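Local coordinates for uncharacterized protein GSU0716 (Geobacter sulfurreducens PCA, PDB 3BIJ) that is of unknown function but belongs to the caspase-like C14 peptidase family and may therefore act as a cysteine endopeptidase, at residues 52-64 and 105-118. Sequence-based numbering, arbitrary orientation.
Sequences TKAATRAKVIDAI and LFDGELIDDELYAL
Arg57 reaches from the first turn of helix 57-64 to Glu114 and grips its carboxylate end-on, one nitrogen to each oxygen. The NH2 bond to OE1 of Glu114 is 2.8 Å long and nearly straight (172°), lies in the guanidinium plane and uses the syn lone pair; NH1 of Arg57 meets OE2 of Glu114 at 3.0 Å, also from the syn side but tilted out of the carboxylate plane. The Arg57 chain bends at chi3 (55°), and its guanidinium lies nearly coplanar with the carboxylate, with Ile61 CD1 against one of its faces. On its anti side, OE2 of Glu114 also accepts the backbone N of Ile111 (2.9 Å), which ties the carboxylate to the start of its own helix. A weak bond from NH1 of Arg57 to Glu109 O adds to the grip, while Phe182 and Ile186 of helix 180-189 touch the arginine. Within the caspase-like alpha/beta fold, helices 57-64 and 112-118 run side by side, their axes 23° from parallel, beside the central sheet. Between them Leu118 CD2 fits against Ile64 CD1 (3.9 Å) and the Ile61 backbone, the side chains crossing at about a right angle, and Leu115, on the same helix as Leu118, adds its CD1 against CD1 of Ile64. Nearer the start of helix 57-64, Val60 CG2 and Leu105 CD1 meet tip to tip. Beyond them Phe106 donates its backbone N to Ala55 O (3.2 Å), and one face of its ring is covered by Lys53, whose CA makes a CH-pi contact 3.8 Å from the ring centroid, while Lys53 CG sits by CZ of Phe106.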
ATOM      1  N   THR A  52      -6.050  29.209 -22.144  1.00 55.78           N
ATOM      2  CA  THR A  52      -7.416  28.707 -22.028  1.00 54.71           C
ATOM      3  C   THR A  52      -8.446  29.376 -22.954  1.00 52.65           C
ATOM      4  O   THR A  52      -8.558  29.010 -24.126  1.00 51.97           O
ATOM      5  CB  THR A  52      -7.900  28.788 -20.574  1.00 51.44           C
ATOM      6  OG1 THR A  52      -8.064  30.153 -20.205  1.00 63.62           O
ATOM      7  CG2 THR A  52      -6.884  28.156 -19.646  1.00 52.06           C
ATOM      8  N   LYS A  53      -9.195  30.353 -22.443  1.00 54.90           N
ATOM      9  CA  LYS A  53     -10.219  31.031 -23.248  1.00 50.31           C
ATOM     10  C   LYS A  53      -9.742  31.433 -24.623  1.00 45.44           C
ATOM     11  O   LYS A  53     -10.514  31.444 -25.574  1.00 38.47           O
ATOM     12  CB  LYS A  53     -10.726  32.276 -22.530  1.00 57.78           C
ATOM     13  CG  LYS A  53     -11.696  31.988 -21.413  1.00 63.84           C
ATOM     14  CD  LYS A  53     -12.451  33.245 -21.030  1.00 74.38           C
ATOM     15  CE  LYS A  53     -13.609  32.924 -20.090  1.00 76.22           C
ATOM     16  NZ  LYS A  53     -14.435  34.145 -19.829  1.00 78.01           N
ATOM     17  N   ALA A  54      -8.462  31.765 -24.715  1.00 46.89           N
ATOM     18  CA  ALA A  54      -7.868  32.182 -25.968  1.00 47.10           C
ATOM     19  C   ALA A  54      -7.524  30.992 -26.871  1.00 52.73           C
ATOM     20  O   ALA A  54      -7.424  31.147 -28.090  1.00 55.48           O
ATOM     21  CB  ALA A  54      -6.614  33.018 -25.686  1.00 44.41           C
ATOM     22  N   ALA A  55      -7.338  29.811 -26.287  1.00 47.44           N
ATOM     23  CA  ALA A  55      -6.985  28.633 -27.083  1.00 47.16           C
ATOM     24  C   ALA A  55      -8.204  27.937 -27.665  1.00 43.87           C
ATOM     25  O   ALA A  55      -8.559  26.840 -27.243  1.00 51.50           O
ATOM     26  CB  ALA A  55      -6.178  27.652 -26.236  1.00 47.05           C
ATOM     27  N   THR A  56      -8.832  28.567 -28.648  1.00 38.30           N
ATOM     28  CA  THR A  56     -10.015  27.990 -29.269  1.00 39.26           C
ATOM     29  C   THR A  56      -9.688  27.279 -30.572  1.00 38.18           C
ATOM     30  O   THR A  56      -8.593  27.430 -31.104  1.00 44.74           O
ATOM     31  CB  THR A  56     -11.039  29.063 -29.590  1.00 39.95           C
ATOM     32  OG1 THR A  56     -10.567  29.844 -30.695  1.00 55.58           O
ATOM     33  CG2 THR A  56     -11.248  29.963 -28.392  1.00 35.12           C
ATOM     34  N   ARG A  57     -10.641  26.509 -31.089  1.00 35.14           N
ATOM     35  CA  ARG A  57     -10.436  25.806 -32.344  1.00 37.58           C
ATOM     36  C   ARG A  57     -10.048  26.822 -33.422  1.00 40.76           C
ATOM     37  O   ARG A  57      -8.998  26.703 -34.049  1.00 44.27           O
ATOM     38  CB  ARG A  57     -11.707  25.062 -32.766  1.00 33.16           C
ATOM     39  CG  ARG A  57     -11.963  23.733 -32.064  1.00 38.70           C
ATOM     40  CD  ARG A  57     -13.276  23.113 -32.544  1.00 40.47           C
ATOM     41  NE  ARG A  57     -13.294  22.983 -33.992  1.00 35.60           N
ATOM     42  CZ  ARG A  57     -12.597  22.073 -34.656  1.00 42.66           C
ATOM     43  NH1 ARG A  57     -11.841  21.206 -33.996  1.00 39.53           N
ATOM     44  NH2 ARG A  57     -12.630  22.049 -35.979  1.00 40.05           N
ATOM     45  N   ALA A  58     -10.888  27.835 -33.620  1.00 49.19           N
ATOM     46  CA  ALA A  58     -10.626  28.858 -34.636  1.00 49.25           C
ATOM     47  C   ALA A  58      -9.229  29.478 -34.560  1.00 44.49           C
ATOM     48  O   ALA A  58      -8.491  29.446 -35.544  1.00 47.28           O
ATOM     49  CB  ALA A  58     -11.683  29.952 -34.552  1.00 42.40           C
ATOM     50  N   LYS A  59      -8.874  30.035 -33.400  1.00 42.39           N
ATOM     51  CA  LYS A  59      -7.565  30.665 -33.209  1.00 47.10           C
ATOM     52  C   LYS A  59      -6.364  29.744 -33.411  1.00 49.46           C
ATOM     53  O   LYS A  59      -5.390  30.131 -34.063  1.00 50.36           O
ATOM     54  CB  LYS A  59      -7.475  31.312 -31.824  1.00 38.74           C
ATOM     55  CG  LYS A  59      -8.342  32.546 -31.653  1.00 41.08           C
ATOM     56  CD  LYS A  59      -7.982  33.282 -30.365  1.00 63.93           C
ATOM     57  CE  LYS A  59      -8.932  34.448 -30.090  1.00 72.69           C
ATOM     58  NZ  LYS A  59      -8.668  35.108 -28.776  1.00 67.70           N
ATOM     59  N   VAL A  60      -6.425  28.538 -32.846  1.00 46.65           N
ATOM     60  CA  VAL A  60      -5.341  27.573 -32.984  1.00 40.89           C
ATOM     61  C   VAL A  60      -5.171  27.167 -34.448  1.00 42.53           C
ATOM     62  O   VAL A  60      -4.060  27.178 -34.964  1.00 41.76           O
ATOM     63  CB  VAL A  60      -5.602  26.301 -32.129  1.00 42.75           C
ATOM     64  CG1 VAL A  60      -4.584  25.227 -32.467  1.00 38.02           C
ATOM     65  CG2 VAL A  60      -5.525  26.640 -30.648  1.00 41.40           C
ATOM     66  N   ILE A  61      -6.271  26.817 -35.114  1.00 39.71           N
ATOM     67  CA  ILE A  61      -6.221  26.402 -36.516  1.00 35.71           C
ATOM     68  C   ILE A  61      -5.667  27.515 -37.381  1.00 40.17           C
ATOM     69  O   ILE A  61      -4.826  27.286 -38.249  1.00 49.47           O
ATOM     70  CB  ILE A  61      -7.616  26.010 -37.025  1.00 38.45           C
ATOM     71  CG1 ILE A  61      -8.087  24.749 -36.295  1.00 39.72           C
ATOM     72  CG2 ILE A  61      -7.585  25.761 -38.515  1.00 40.32           C
ATOM     73  CD1 ILE A  61      -9.549  24.423 -36.515  1.00 34.13           C
ATOM     74  N   ASP A  62      -6.139  28.727 -37.131  1.00 39.65           N
ATOM     75  CA  ASP A  62      -5.699  29.894 -37.876  1.00 37.96           C
ATOM     76  C   ASP A  62      -4.233  30.233 -37.646  1.00 37.95           C
ATOM     77  O   ASP A  62      -3.524  30.566 -38.587  1.00 38.05           O
ATOM     78  CB  ASP A  62      -6.567  31.095 -37.508  1.00 51.95           C
ATOM     79  CG  ASP A  62      -6.161  32.350 -38.243  1.00 64.98           C
ATOM     80  OD1 ASP A  62      -5.242  33.046 -37.752  1.00 76.24           O
ATOM     81  OD2 ASP A  62      -6.757  32.633 -39.316  1.00 63.30           O
ATOM     82  N   ALA A  63      -3.781  30.163 -36.394  1.00 37.92           N
ATOM     83  CA  ALA A  63      -2.388  30.465 -36.078  1.00 28.83           C
ATOM     84  C   ALA A  63      -1.456  29.491 -36.790  1.00 42.42           C
ATOM     85  O   ALA A  63      -0.490  29.906 -37.437  1.00 47.09           O
ATOM     86  CB  ALA A  63      -2.159  30.401 -34.577  1.00 31.92           C
ATOM     87  N   ILE A  64      -1.736  28.195 -36.667  1.00 41.81           N
ATOM     88  CA  ILE A  64      -0.900  27.197 -37.315  1.00 45.30           C
ATOM     89  C   ILE A  64      -0.949  27.433 -38.818  1.00 50.39           C
ATOM     90  O   ILE A  64       0.066  27.311 -39.507  1.00 57.63           O
ATOM     91  CB  ILE A  64      -1.371  25.752 -37.008  1.00 39.51           C
ATOM     92  CG1 ILE A  64      -1.295  25.482 -35.506  1.00 42.81           C
ATOM     93  CG2 ILE A  64      -0.469  24.746 -37.729  1.00 47.86           C
ATOM     94  CD1 ILE A  64      -1.885  24.148 -35.086  1.00 39.62           C
ATOM     95  N   LEU A 105      -9.550  21.616 -26.604  1.00 34.01           N
ATOM     96  CA  LEU A 105      -9.406  23.054 -26.647  1.00 44.55           C
ATOM     97  C   LEU A 105     -10.621  23.652 -25.943  1.00 45.12           C
ATOM     98  O   LEU A 105     -11.609  22.964 -25.686  1.00 49.58           O
ATOM     99  CB  LEU A 105      -9.257  23.530 -28.104  1.00 44.81           C
ATOM    100  CG  LEU A 105      -7.972  23.028 -28.811  1.00 41.17           C
ATOM    101  CD1 LEU A 105      -7.875  23.625 -30.178  1.00 25.65           C
ATOM    102  CD2 LEU A 105      -6.730  23.399 -28.000  1.00 44.92           C
ATOM    103  N   PHE A 106     -10.540  24.927 -25.604  1.00 53.40           N
ATOM    104  CA  PHE A 106     -11.621  25.582 -24.878  1.00 51.53           C
ATOM    105  C   PHE A 106     -12.923  25.510 -25.643  1.00 50.10           C
ATOM    106  O   PHE A 106     -13.975  25.168 -25.098  1.00 49.85           O
ATOM    107  CB  PHE A 106     -11.229  27.037 -24.610  1.00 52.60           C
ATOM    108  CG  PHE A 106     -12.121  27.738 -23.628  1.00 49.19           C
ATOM    109  CD1 PHE A 106     -13.309  28.331 -24.049  1.00 43.75           C
ATOM    110  CD2 PHE A 106     -11.775  27.800 -22.277  1.00 41.12           C
ATOM    111  CE1 PHE A 106     -14.135  28.970 -23.149  1.00 42.40           C
ATOM    112  CE2 PHE A 106     -12.599  28.440 -21.364  1.00 41.71           C
ATOM    113  CZ  PHE A 106     -13.781  29.027 -21.798  1.00 43.74           C
ATOM    114  N   ASP A 107     -12.825  25.822 -26.923  1.00 51.79           N
ATOM    115  CA  ASP A 107     -13.954  25.825 -27.844  1.00 54.31           C
ATOM    116  C   ASP A 107     -14.584  24.429 -28.028  1.00 57.20           C
ATOM    117  O   ASP A 107     -15.807  24.286 -28.105  1.00 58.58           O
ATOM    118  CB  ASP A 107     -13.446  26.356 -29.189  1.00 37.90           C
ATOM    119  CG  ASP A 107     -14.485  27.118 -29.933  1.00 58.77           C
ATOM    120  OD1 ASP A 107     -15.468  27.545 -29.274  1.00 68.91           O
ATOM    121  OD2 ASP A 107     -14.312  27.302 -31.170  1.00 63.51           O
ATOM    122  N   GLY A 108     -13.725  23.416 -28.117  1.00 54.58           N
ATOM    123  CA  GLY A 108     -14.158  22.052 -28.325  1.00 50.14           C
ATOM    124  C   GLY A 108     -12.923  21.204 -28.601  1.00 55.66           C
ATOM    125  O   GLY A 108     -11.794  21.641 -28.349  1.00 61.11           O
ATOM    126  N   GLU A 109     -13.110  20.002 -29.135  1.00 49.20           N
ATOM    127  CA  GLU A 109     -11.966  19.130 -29.393  1.00 47.54           C
ATOM    128  C   GLU A 109     -11.406  19.242 -30.800  1.00 45.89           C
ATOM    129  O   GLU A 109     -12.142  19.388 -31.768  1.00 51.25           O
ATOM    130  CB  GLU A 109     -12.333  17.670 -29.113  1.00 43.63           C
ATOM    131  CG  GLU A 109     -12.834  17.448 -27.708  1.00 42.38           C
ATOM    132  CD  GLU A 109     -13.350  16.058 -27.490  1.00 33.87           C
ATOM    133  OE1 GLU A 109     -12.542  15.110 -27.553  1.00 47.91           O
ATOM    134  OE2 GLU A 109     -14.566  15.911 -27.256  1.00 39.60           O
ATOM    135  N   LEU A 110     -10.088  19.172 -30.901  1.00 39.57           N
ATOM    136  CA  LEU A 110      -9.424  19.245 -32.184  1.00 36.54           C
ATOM    137  C   LEU A 110      -8.986  17.824 -32.461  1.00 36.54           C
ATOM    138  O   LEU A 110      -8.107  17.317 -31.777  1.00 42.58           O
ATOM    139  CB  LEU A 110      -8.209  20.168 -32.087  1.00 39.98           C
ATOM    140  CG  LEU A 110      -7.356  20.346 -33.341  1.00 39.04           C
ATOM    141  CD1 LEU A 110      -8.149  21.078 -34.407  1.00 43.88           C
ATOM    142  CD2 LEU A 110      -6.105  21.105 -32.993  1.00 44.84           C
ATOM    143  N   ILE A 111      -9.609  17.169 -33.439  1.00 43.56           N
ATOM    144  CA  ILE A 111      -9.263  15.789 -33.767  1.00 41.81           C
ATOM    145  C   ILE A 111      -7.827  15.688 -34.252  1.00 47.62           C
ATOM    146  O   ILE A 111      -7.372  16.510 -35.050  1.00 48.15           O
ATOM    147  CB  ILE A 111     -10.188  15.196 -34.860  1.00 41.19           C
ATOM    148  CG1 ILE A 111     -11.575  14.917 -34.286  1.00 44.00           C
ATOM    149  CG2 ILE A 111      -9.622  13.876 -35.358  1.00 39.09           C
ATOM    150  CD1 ILE A 111     -12.307  16.142 -33.784  1.00 43.00           C
ATOM    151  N   ASP A 112      -7.116  14.669 -33.780  1.00 43.36           N
ATOM    152  CA  ASP A 112      -5.724  14.484 -34.174  1.00 47.02           C
ATOM    153  C   ASP A 112      -5.503  14.629 -35.678  1.00 50.76           C
ATOM    154  O   ASP A 112      -4.455  15.106 -36.121  1.00 49.13           O
ATOM    155  CB  ASP A 112      -5.199  13.126 -33.684  1.00 47.50           C
ATOM    156  CG  ASP A 112      -6.021  11.954 -34.188  1.00 53.30           C
ATOM    157  OD1 ASP A 112      -5.757  10.814 -33.739  1.00 62.92           O
ATOM    158  OD2 ASP A 112      -6.927  12.161 -35.022  1.00 53.39           O
ATOM    159  N   ASP A 113      -6.485  14.224 -36.469  1.00 50.70           N
ATOM    160  CA  ASP A 113      -6.353  14.340 -37.912  1.00 58.43           C
ATOM    161  C   ASP A 113      -6.311  15.792 -38.361  1.00 53.46           C
ATOM    162  O   ASP A 113      -5.574  16.136 -39.277  1.00 51.71           O
ATOM    163  CB  ASP A 113      -7.495  13.598 -38.603  1.00 65.11           C
ATOM    164  CG  ASP A 113      -7.244  12.103 -38.683  1.00 75.38           C
ATOM    165  OD1 ASP A 113      -8.210  11.312 -38.537  1.00 84.46           O
ATOM    166  OD2 ASP A 113      -6.070  11.724 -38.902  1.00 79.66           O
ATOM    167  N   GLU A 114      -7.101  16.644 -37.721  1.00 56.14           N
ATOM    168  CA  GLU A 114      -7.107  18.057 -38.081  1.00 55.10           C
ATOM    169  C   GLU A 114      -5.726  18.665 -37.832  1.00 57.61           C
ATOM    170  O   GLU A 114      -5.250  19.473 -38.625  1.00 59.88           O
ATOM    171  CB  GLU A 114      -8.148  18.818 -37.263  1.00 53.43           C
ATOM    172  CG  GLU A 114      -9.538  18.196 -37.265  1.00 56.65           C
ATOM    173  CD  GLU A 114     -10.569  19.072 -36.570  1.00 61.17           C
ATOM    174  OE1 GLU A 114     -11.023  20.059 -37.188  1.00 52.45           O
ATOM    175  OE2 GLU A 114     -10.914  18.779 -35.400  1.00 67.29           O
ATOM    176  N   LEU A 115      -5.091  18.282 -36.725  1.00 55.59           N
ATOM    177  CA  LEU A 115      -3.763  18.785 -36.379  1.00 46.52           C
ATOM    178  C   LEU A 115      -2.732  18.215 -37.340  1.00 52.93           C
ATOM    179  O   LEU A 115      -1.889  18.938 -37.871  1.00 52.77           O
ATOM    180  CB  LEU A 115      -3.400  18.379 -34.950  1.00 51.76           C
ATOM    181  CG  LEU A 115      -1.983  18.717 -34.499  1.00 57.97           C
ATOM    182  CD1 LEU A 115      -1.773  20.220 -34.522  1.00 56.32           C
ATOM    183  CD2 LEU A 115      -1.744  18.149 -33.111  1.00 59.05           C
ATOM    184  N   TYR A 116      -2.797  16.906 -37.553  1.00 51.96           N
ATOM    185  CA  TYR A 116      -1.873  16.253 -38.458  1.00 53.07           C
ATOM    186  C   TYR A 116      -1.947  16.901 -39.831  1.00 54.12           C
ATOM    187  O   TYR A 116      -0.915  17.166 -40.443  1.00 64.86           O
ATOM    188  CB  TYR A 116      -2.191  14.758 -38.555  1.00 51.88           C
ATOM    189  CG  TYR A 116      -1.867  13.986 -37.298  1.00 58.20           C
ATOM    190  CD1 TYR A 116      -2.411  12.717 -37.071  1.00 68.57           C
ATOM    191  CD2 TYR A 116      -1.026  14.529 -36.324  1.00 60.38           C
ATOM    192  CE1 TYR A 116      -2.129  12.009 -35.899  1.00 65.63           C
ATOM    193  CE2 TYR A 116      -0.737  13.840 -35.159  1.00 66.60           C
ATOM    194  CZ  TYR A 116      -1.292  12.581 -34.947  1.00 72.54           C
ATOM    195  OH  TYR A 116      -1.014  11.912 -33.773  1.00 75.17           O
ATOM    196  N   ALA A 117      -3.158  17.174 -40.311  1.00 53.55           N
ATOM    197  CA  ALA A 117      -3.317  17.790 -41.631  1.00 56.57           C
ATOM    198  C   ALA A 117      -2.699  19.182 -41.653  1.00 58.96           C
ATOM    199  O   ALA A 117      -2.051  19.576 -42.632  1.00 67.54           O
ATOM    200  CB  ALA A 117      -4.789  17.876 -42.013  1.00 47.50           C
ATOM    201  N   LEU A 118      -2.903  19.931 -40.575  1.00 53.58           N
ATOM    202  CA  LEU A 118      -2.351  21.275 -40.472  1.00 47.70           C
ATOM    203  C   LEU A 118      -0.823  21.211 -40.558  1.00 54.63           C
ATOM    204  O   LEU A 118      -0.189  22.020 -41.247  1.00 52.09           O
ATOM    205  CB  LEU A 118      -2.790  21.928 -39.156  1.00 40.76           C
ATOM    206  CG  LEU A 118      -3.934  22.949 -39.199  1.00 39.68           C
ATOM    207  CD1 LEU A 118      -5.018  22.498 -40.145  1.00 54.93           C
ATOM    208  CD2 LEU A 118      -4.491  23.134 -37.807  1.00 44.59           C
TER